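Local coordinates for protein AAA family ATPase (PDB 2W2U) that hydrolyses ATP as part of the archaeal cell division machinery and, through its N-terminal MIT domain, the part present in this structure, binds a peptide of its ESCRT-III partner, at residues M14-A19 / A50-L55; E37-Y42 / R74-L79; K44-L49 / Q67-Y72. One frame throughout, in Å; residues are numbered along the deposited sequence.

Interaction 1. Residues M14-A19 / A50-L55; sequences MLEEMA and AQLVSL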
# COMPACT_ATOMS: atom_id res chain seq x y z
N MET A 14 -4.61 -13.25 -2.53
CA MET A 14 -5.87 -12.52 -2.46
C MET A 14 -5.70 -11.17 -1.74
O MET A 14 -6.19 -10.14 -2.21
CB MET A 14 -6.91 -13.39 -1.76
CG MET A 14 -8.34 -12.92 -1.95
SD MET A 14 -9.28 -13.16 -0.44
CE MET A 14 -8.56 -11.86 0.58
N LEU A 15 -4.99 -11.19 -0.61
CA LEU A 15 -4.70 -9.95 0.12
C LEU A 15 -3.73 -9.04 -0.64
O LEU A 15 -3.90 -7.83 -0.66
CB LEU A 15 -4.18 -10.24 1.53
CG LEU A 15 -5.18 -10.78 2.57
CD1 LEU A 15 -4.44 -11.36 3.75
CD2 LEU A 15 -6.19 -9.71 3.02
N GLU A 16 -2.73 -9.64 -1.27
CA GLU A 16 -1.80 -8.87 -2.11
C GLU A 16 -2.51 -8.08 -3.21
O GLU A 16 -2.21 -6.91 -3.42
CB GLU A 16 -0.70 -9.78 -2.69
CG GLU A 16 0.35 -10.16 -1.64
CD GLU A 16 1.30 -11.25 -2.09
OE1 GLU A 16 1.10 -11.86 -3.16
OE2 GLU A 16 2.29 -11.49 -1.36
N GLU A 17 -3.46 -8.72 -3.88
CA GLU A 17 -4.28 -8.06 -4.91
C GLU A 17 -5.16 -6.93 -4.33
O GLU A 17 -5.30 -5.87 -4.95
CB GLU A 17 -5.12 -9.10 -5.67
CG GLU A 17 -6.41 -8.57 -6.34
CD GLU A 17 -6.18 -7.54 -7.45
OE1 GLU A 17 -5.08 -7.50 -8.05
OE2 GLU A 17 -7.12 -6.76 -7.72
N MET A 18 -5.73 -7.18 -3.15
CA MET A 18 -6.52 -6.19 -2.42
C MET A 18 -5.69 -4.95 -2.10
O MET A 18 -6.12 -3.83 -2.35
CB MET A 18 -7.07 -6.80 -1.13
CG MET A 18 -8.09 -5.95 -0.37
SD MET A 18 -8.66 -6.74 1.16
CE MET A 18 -9.24 -8.31 0.55
N ALA A 19 -4.50 -5.16 -1.54
CA ALA A 19 -3.54 -4.08 -1.27
C ALA A 19 -3.17 -3.32 -2.55
O ALA A 19 -3.13 -2.09 -2.54
CB ALA A 19 -2.29 -4.65 -0.60
N ALA A 50 -0.22 -4.55 6.47
CA ALA A 50 0.05 -4.90 7.87
C ALA A 50 -0.48 -6.30 8.20
O ALA A 50 0.17 -7.06 8.91
CB ALA A 50 -0.52 -3.85 8.83
N GLN A 51 -1.65 -6.63 7.66
CA GLN A 51 -2.24 -7.96 7.84
C GLN A 51 -1.37 -9.06 7.21
O GLN A 51 -1.16 -10.12 7.82
CB GLN A 51 -3.65 -8.00 7.25
CG GLN A 51 -4.35 -9.36 7.36
CD GLN A 51 -4.73 -9.70 8.79
OE1 GLN A 51 -5.43 -8.93 9.45
NE2 GLN A 51 -4.29 -10.86 9.28
N LEU A 52 -0.88 -8.79 6.00
CA LEU A 52 0.06 -9.67 5.29
C LEU A 52 1.35 -9.89 6.08
O LEU A 52 1.83 -11.02 6.19
CB LEU A 52 0.34 -9.15 3.88
CG LEU A 52 -0.69 -9.43 2.77
CD1 LEU A 52 -0.49 -8.51 1.59
CD2 LEU A 52 -0.66 -10.89 2.31
N VAL A 53 1.90 -8.81 6.63
CA VAL A 53 3.03 -8.88 7.56
C VAL A 53 2.75 -9.78 8.78
O VAL A 53 3.59 -10.60 9.12
CB VAL A 53 3.49 -7.46 8.01
CG1 VAL A 53 4.44 -7.53 9.23
CG2 VAL A 53 4.17 -6.73 6.86
N SER A 54 1.59 -9.64 9.43
CA SER A 54 1.21 -10.55 10.53
C SER A 54 1.17 -12.02 10.11
O SER A 54 1.63 -12.89 10.85
CB SER A 54 -0.15 -10.19 11.13
OG SER A 54 -0.09 -8.95 11.80
N LEU A 55 0.61 -12.28 8.93
CA LEU A 55 0.40 -13.64 8.45
C LEU A 55 1.68 -14.31 7.94
O LEU A 55 1.83 -15.52 8.06
CB LEU A 55 -0.67 -13.66 7.35
CG LEU A 55 -2.17 -13.61 7.68
CD1 LEU A 55 -2.95 -13.16 6.46
CD2 LEU A 55 -2.68 -14.96 8.16
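L15 and L52 make the tight part of this contact. Their side chains lie alongside each other, pointing in opposite senses, and L15 CB lies 3.7 Å from L52 CD2. The other methyl of L52, CD1, comes to E16 CG at 3.7 Å, so the leucine fork straddles two neighbouring residues of 14-19. E16 crosses it at about a right angle. With CG beside the backbone N (chi1 -75°) and the chain extended beyond it, the carboxylate is carried past the leucine: E16 packs through CG and uses OE2 for the hydrogen bond to Y65 OH and the salt bridge to a basic side chain of the bound peptide. The two segments are the antiparallel first and second helices of the three-helix MIT domain, with short-segment axes 10.2 Å apart and running at 157° to each other. Cutting L52 back to an alanine is likely to leave a gap beside L15 CB and remove the methyl that packs on E16 CG. Toward the solvent side the burial falls off. L55 CD1 still touches L15 CD1 closely, at 3.6 Å, but it does so with a single methyl, and L55, near the end of helix 35-55, is otherwise exposed. Q51 brings only its CG near L15 CD1, at 4.1 Å, and its amide lies on the exposed side, where a polar group can meet solvent.

Interaction 2. Residues E37-Y42 / R74-L79; sequences EAITNY and RRIEVL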
# COMPACT_ATOMS: atom_id res chain seq x y z
N GLU A 37 -8.86 11.41 -0.67
CA GLU A 37 -9.07 10.14 -1.36
C GLU A 37 -7.77 9.36 -1.53
O GLU A 37 -7.75 8.13 -1.41
CB GLU A 37 -9.72 10.37 -2.73
CG GLU A 37 -11.15 9.84 -2.83
CD GLU A 37 -11.25 8.62 -3.74
OE1 GLU A 37 -11.08 8.79 -4.97
OE2 GLU A 37 -11.50 7.50 -3.23
N ALA A 38 -6.68 10.08 -1.81
CA ALA A 38 -5.36 9.46 -1.87
C ALA A 38 -5.01 8.86 -0.51
O ALA A 38 -4.65 7.68 -0.42
CB ALA A 38 -4.32 10.47 -2.32
N ILE A 39 -5.16 9.67 0.55
CA ILE A 39 -4.88 9.22 1.92
C ILE A 39 -5.73 8.03 2.35
O ILE A 39 -5.19 7.06 2.90
CB ILE A 39 -4.98 10.39 2.95
CG1 ILE A 39 -3.80 11.35 2.78
CG2 ILE A 39 -4.99 9.85 4.36
CD1 ILE A 39 -4.03 12.75 3.40
N THR A 40 -7.05 8.08 2.10
CA THR A 40 -7.96 6.99 2.47
C THR A 40 -7.48 5.66 1.88
O THR A 40 -7.41 4.65 2.57
CB THR A 40 -9.42 7.25 2.00
OG1 THR A 40 -9.84 8.55 2.40
CG2 THR A 40 -10.38 6.25 2.61
N ASN A 41 -7.13 5.69 0.60
CA ASN A 41 -6.70 4.50 -0.11
C ASN A 41 -5.31 3.99 0.30
O ASN A 41 -5.09 2.79 0.39
CB ASN A 41 -6.83 4.73 -1.62
CG ASN A 41 -8.26 4.59 -2.10
OD1 ASN A 41 -8.79 3.48 -2.14
ND2 ASN A 41 -8.90 5.71 -2.45
N TYR A 42 -4.38 4.92 0.57
CA TYR A 42 -3.06 4.57 1.13
C TYR A 42 -3.22 3.86 2.48
O TYR A 42 -2.57 2.84 2.73
CB TYR A 42 -2.19 5.83 1.31
CG TYR A 42 -1.51 6.38 0.07
CD1 TYR A 42 -0.72 5.57 -0.75
CD2 TYR A 42 -1.62 7.74 -0.25
CE1 TYR A 42 -0.09 6.10 -1.89
CE2 TYR A 42 -0.99 8.27 -1.38
CZ TYR A 42 -0.23 7.45 -2.19
OH TYR A 42 0.38 7.98 -3.29
N ARG A 74 4.73 7.63 4.65
CA ARG A 74 5.43 8.88 4.38
C ARG A 74 4.68 9.78 3.40
O ARG A 74 4.71 11.00 3.54
CB ARG A 74 6.85 8.62 3.87
CG ARG A 74 7.91 8.61 4.95
CD ARG A 74 9.25 8.20 4.35
NE ARG A 74 9.49 6.77 4.52
CZ ARG A 74 10.05 5.98 3.61
NH1 ARG A 74 10.42 6.46 2.43
NH2 ARG A 74 10.22 4.70 3.88
N ARG A 75 4.01 9.18 2.42
CA ARG A 75 3.18 9.97 1.50
C ARG A 75 1.93 10.54 2.20
O ARG A 75 1.52 11.67 1.91
CB ARG A 75 2.81 9.18 0.24
CG ARG A 75 2.15 10.03 -0.85
CD ARG A 75 3.07 11.14 -1.39
NE ARG A 75 2.37 11.97 -2.37
CZ ARG A 75 2.86 13.07 -2.94
NH1 ARG A 75 4.07 13.52 -2.64
NH2 ARG A 75 2.11 13.73 -3.80
N ILE A 76 1.34 9.76 3.11
CA ILE A 76 0.25 10.23 3.97
C ILE A 76 0.65 11.49 4.73
O ILE A 76 -0.10 12.47 4.76
CB ILE A 76 -0.18 9.18 5.03
CG1 ILE A 76 -0.66 7.87 4.37
CG2 ILE A 76 -1.23 9.77 5.98
CD1 ILE A 76 -2.09 7.84 3.98
N GLU A 77 1.83 11.46 5.34
CA GLU A 77 2.31 12.56 6.17
C GLU A 77 2.55 13.84 5.37
O GLU A 77 2.32 14.94 5.87
CB GLU A 77 3.55 12.16 6.99
CG GLU A 77 3.26 11.14 8.11
CD GLU A 77 2.00 11.49 8.93
OE1 GLU A 77 2.04 12.49 9.69
OE2 GLU A 77 0.99 10.75 8.82
N VAL A 78 2.99 13.69 4.12
CA VAL A 78 3.08 14.82 3.19
C VAL A 78 1.69 15.37 2.85
O VAL A 78 1.42 16.56 3.05
CB VAL A 78 3.87 14.46 1.91
CG1 VAL A 78 3.94 15.65 0.96
CG2 VAL A 78 5.29 13.97 2.25
N LEU A 79 0.80 14.51 2.35
CA LEU A 79 -0.53 14.93 1.87
C LEU A 79 -1.44 15.51 2.96
O LEU A 79 -2.25 16.39 2.69
CB LEU A 79 -1.24 13.78 1.14
CG LEU A 79 -0.61 13.25 -0.16
CD1 LEU A 79 -1.29 11.96 -0.60
CD2 LEU A 79 -0.66 14.30 -1.26
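The ring of Y42 overlaps the aliphatic part of R75: CB of the arginine lies over one face, toward the rim, and R75 CG comes within 3.6 Å of Y42 CE2. The guanidinium plane is turned 78° from the ring, so this is methylene on aromatic rather than a stacked cation. At the ring edge, near its plane, L79 CD1 approaches Y42 CE2 at 3.8 Å, and the same methyl also touches A38 CB, a side chain small enough to admit it. I76 fills the layer next to the backbone. Its chi2 of -86° folds CD1 back instead of extending it, which places that methyl 3.3 Å from Y42 CB and 3.5 Å from I39 CG2. I39 reaches across to helix 62-81, its CD1 lying 3.7 Å from L79 CB. R75, I76 and L79 thus gather about Y42, while I39 packs beside them on I76 and L79, in a buried contact between antiparallel helices. The polar ends of Y42 and R75 turn to a common partner: D30 OD2, on helix 11-31, hydrogen-bonds Y42 OH and forms a salt bridge with R75 NE. Y42 also packs on A26 of helix 11-31, so the pairing of helices 35-55 and 62-81 is tied at this end to the remaining helix of the three-helix bundle.

Interaction 3. Residues K44-L49 / Q67-Y72; sequences KAIEVL and QMINEY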
# COMPACT_ATOMS: atom_id res chain seq x y z
N LYS A 44 -5.75 2.20 3.56
CA LYS A 44 -6.39 0.91 3.34
C LYS A 44 -5.40 -0.10 2.77
O LYS A 44 -5.49 -1.29 3.08
CB LYS A 44 -7.63 1.05 2.44
CG LYS A 44 -8.83 1.66 3.18
CD LYS A 44 -10.02 1.87 2.26
CE LYS A 44 -11.19 2.55 2.98
NZ LYS A 44 -11.70 1.77 4.17
N ALA A 45 -4.47 0.38 1.96
CA ALA A 45 -3.35 -0.45 1.48
C ALA A 45 -2.42 -0.82 2.64
O ALA A 45 -2.00 -1.98 2.76
CB ALA A 45 -2.59 0.28 0.38
N ILE A 46 -2.12 0.15 3.50
CA ILE A 46 -1.29 -0.07 4.69
C ILE A 46 -1.90 -1.14 5.60
O ILE A 46 -1.21 -2.08 6.02
CB ILE A 46 -1.04 1.25 5.49
CG1 ILE A 46 -0.06 2.15 4.73
CG2 ILE A 46 -0.49 0.95 6.90
CD1 ILE A 46 -0.11 3.62 5.14
N GLU A 47 -3.19 -1.02 5.88
CA GLU A 47 -3.89 -1.99 6.72
C GLU A 47 -3.84 -3.42 6.15
O GLU A 47 -3.62 -4.38 6.90
CB GLU A 47 -5.33 -1.55 6.97
CG GLU A 47 -6.03 -2.31 8.09
CD GLU A 47 -7.53 -2.04 8.14
OE1 GLU A 47 -8.04 -1.35 7.22
OE2 GLU A 47 -8.19 -2.51 9.09
N VAL A 48 -4.06 -3.57 4.85
CA VAL A 48 -3.95 -4.89 4.21
C VAL A 48 -2.50 -5.40 4.26
O VAL A 48 -2.26 -6.58 4.52
CB VAL A 48 -4.48 -4.91 2.75
CG1 VAL A 48 -4.37 -6.30 2.15
CG2 VAL A 48 -5.94 -4.43 2.69
N LEU A 49 -1.55 -4.50 4.01
CA LEU A 49 -0.13 -4.85 4.05
C LEU A 49 0.34 -5.22 5.46
O LEU A 49 1.17 -6.11 5.63
CB LEU A 49 0.74 -3.74 3.44
CG LEU A 49 0.68 -3.51 1.91
CD1 LEU A 49 1.35 -2.18 1.51
CD2 LEU A 49 1.28 -4.67 1.12
N GLN A 67 8.52 -2.27 3.41
CA GLN A 67 9.00 -1.14 2.61
C GLN A 67 7.85 -0.27 2.08
O GLN A 67 7.91 0.95 2.15
CB GLN A 67 9.85 -1.63 1.43
CG GLN A 67 10.45 -0.52 0.56
CD GLN A 67 10.93 -1.01 -0.81
OE1 GLN A 67 11.61 -2.04 -0.91
NE2 GLN A 67 10.58 -0.27 -1.87
N MET A 68 6.81 -0.91 1.55
CA MET A 68 5.69 -0.18 0.96
C MET A 68 4.81 0.51 2.01
O MET A 68 4.32 1.63 1.78
CB MET A 68 4.88 -1.08 0.02
CG MET A 68 5.67 -1.53 -1.22
SD MET A 68 6.68 -0.25 -2.03
CE MET A 68 5.41 0.75 -2.81
N ILE A 69 4.62 -0.15 3.15
CA ILE A 69 3.94 0.46 4.31
C ILE A 69 4.60 1.80 4.63
O ILE A 69 3.92 2.82 4.76
CB ILE A 69 3.94 -0.49 5.55
CG1 ILE A 69 2.91 -1.61 5.36
CG2 ILE A 69 3.64 0.28 6.85
CD1 ILE A 69 2.98 -2.71 6.41
N ASN A 70 5.92 1.81 4.71
CA ASN A 70 6.66 3.02 5.06
C ASN A 70 6.59 4.12 4.01
O ASN A 70 6.43 5.29 4.35
CB ASN A 70 8.11 2.68 5.41
CG ASN A 70 8.23 1.90 6.70
OD1 ASN A 70 7.48 2.15 7.65
ND2 ASN A 70 9.16 0.97 6.74
N GLU A 71 6.68 3.73 2.74
CA GLU A 71 6.53 4.67 1.64
C GLU A 71 5.15 5.32 1.67
O GLU A 71 5.03 6.54 1.52
CB GLU A 71 6.76 3.98 0.29
CG GLU A 71 8.22 3.64 0.02
CD GLU A 71 8.49 3.17 -1.39
OE1 GLU A 71 9.53 2.51 -1.61
OE2 GLU A 71 7.67 3.44 -2.30
N TYR A 72 4.12 4.51 1.87
CA TYR A 72 2.74 5.00 1.91
C TYR A 72 2.49 5.85 3.15
O TYR A 72 1.82 6.88 3.05
CB TYR A 72 1.73 3.85 1.79
CG TYR A 72 1.82 3.07 0.50
CD1 TYR A 72 2.32 3.65 -0.67
CD2 TYR A 72 1.37 1.75 0.43
CE1 TYR A 72 2.40 2.93 -1.85
CE2 TYR A 72 1.44 1.02 -0.75
CZ TYR A 72 1.96 1.62 -1.89
OH TYR A 72 2.03 0.90 -3.06
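Around I46 and I69, whose CA atoms are 5.3 Å apart, the helical segments 44-49 and 67-72 run antiparallel at 157°, with their axes 9.5 Å from each other. I46 and I69 face each other at this nearest backbone approach, their CG2 methyls in loose contact at 4.2 Å. Each then sends its longer branch along the partner helix. I46 holds CG1 beside its backbone N (chi1 -73°) and extends from there, which lays CD1 3.8 Å from Y72 CB, the isoleucine and the tyrosine pointing past one another. I69 does the same the other way, its CG1 3.6 Å from L49 CB. L49 turns its CD1 into the corner between two residues one helical turn apart, 4.0 Å from M68 CB and 3.9 Å from Y72 CE2, and crosses the tyrosine at about a right angle. The small A45 lets the Y72 ring come close, and A45 CB meets that ring obliquely. I46 and I69 are partly exposed, whereas A45, L49, M68 and Y72 are buried. Of the polar groups, Q67 NE2 donates a hydrogen bond to E71 OE1 within its own helix at 3.0 Å, while E71 OE2 is hydrogen-bonded to a polar side chain of the bound peptide. Y72 OH, at the far end of an otherwise apolar side chain, hydrogen-bonds the peptide backbone, so a tyrosine serves both core and ligand. Helix 11-31 closes the bundle over this layer: A23 packs on Y72 and Y22 on A45, while the Y72 ring meets that of Y42, one turn before A45 on helix 35-55.

Overall arrangement
Helix 35-55 is common to all three contacts: interaction 1 joins it to helix 11-31, interactions 2 and 3 to helix 62-81. Interaction 3 is nearest the middle, its centre about 3 Å from that of the chain, with interactions 1 and 2 on opposite sides and about 18 Å apart centre to centre. It touches both: A50 N meets I69 CD1 at 3.7 Å, and Y42 CD1 meets Y72 CD1 at 3.6 Å. The bound peptide reaches residues of every contact: two of interaction 1, E16 among them, Y42 and R75 in interaction 2, and five of interaction 3. Some of the same residues therefore also form part of the MIT domain's peptide-binding surface.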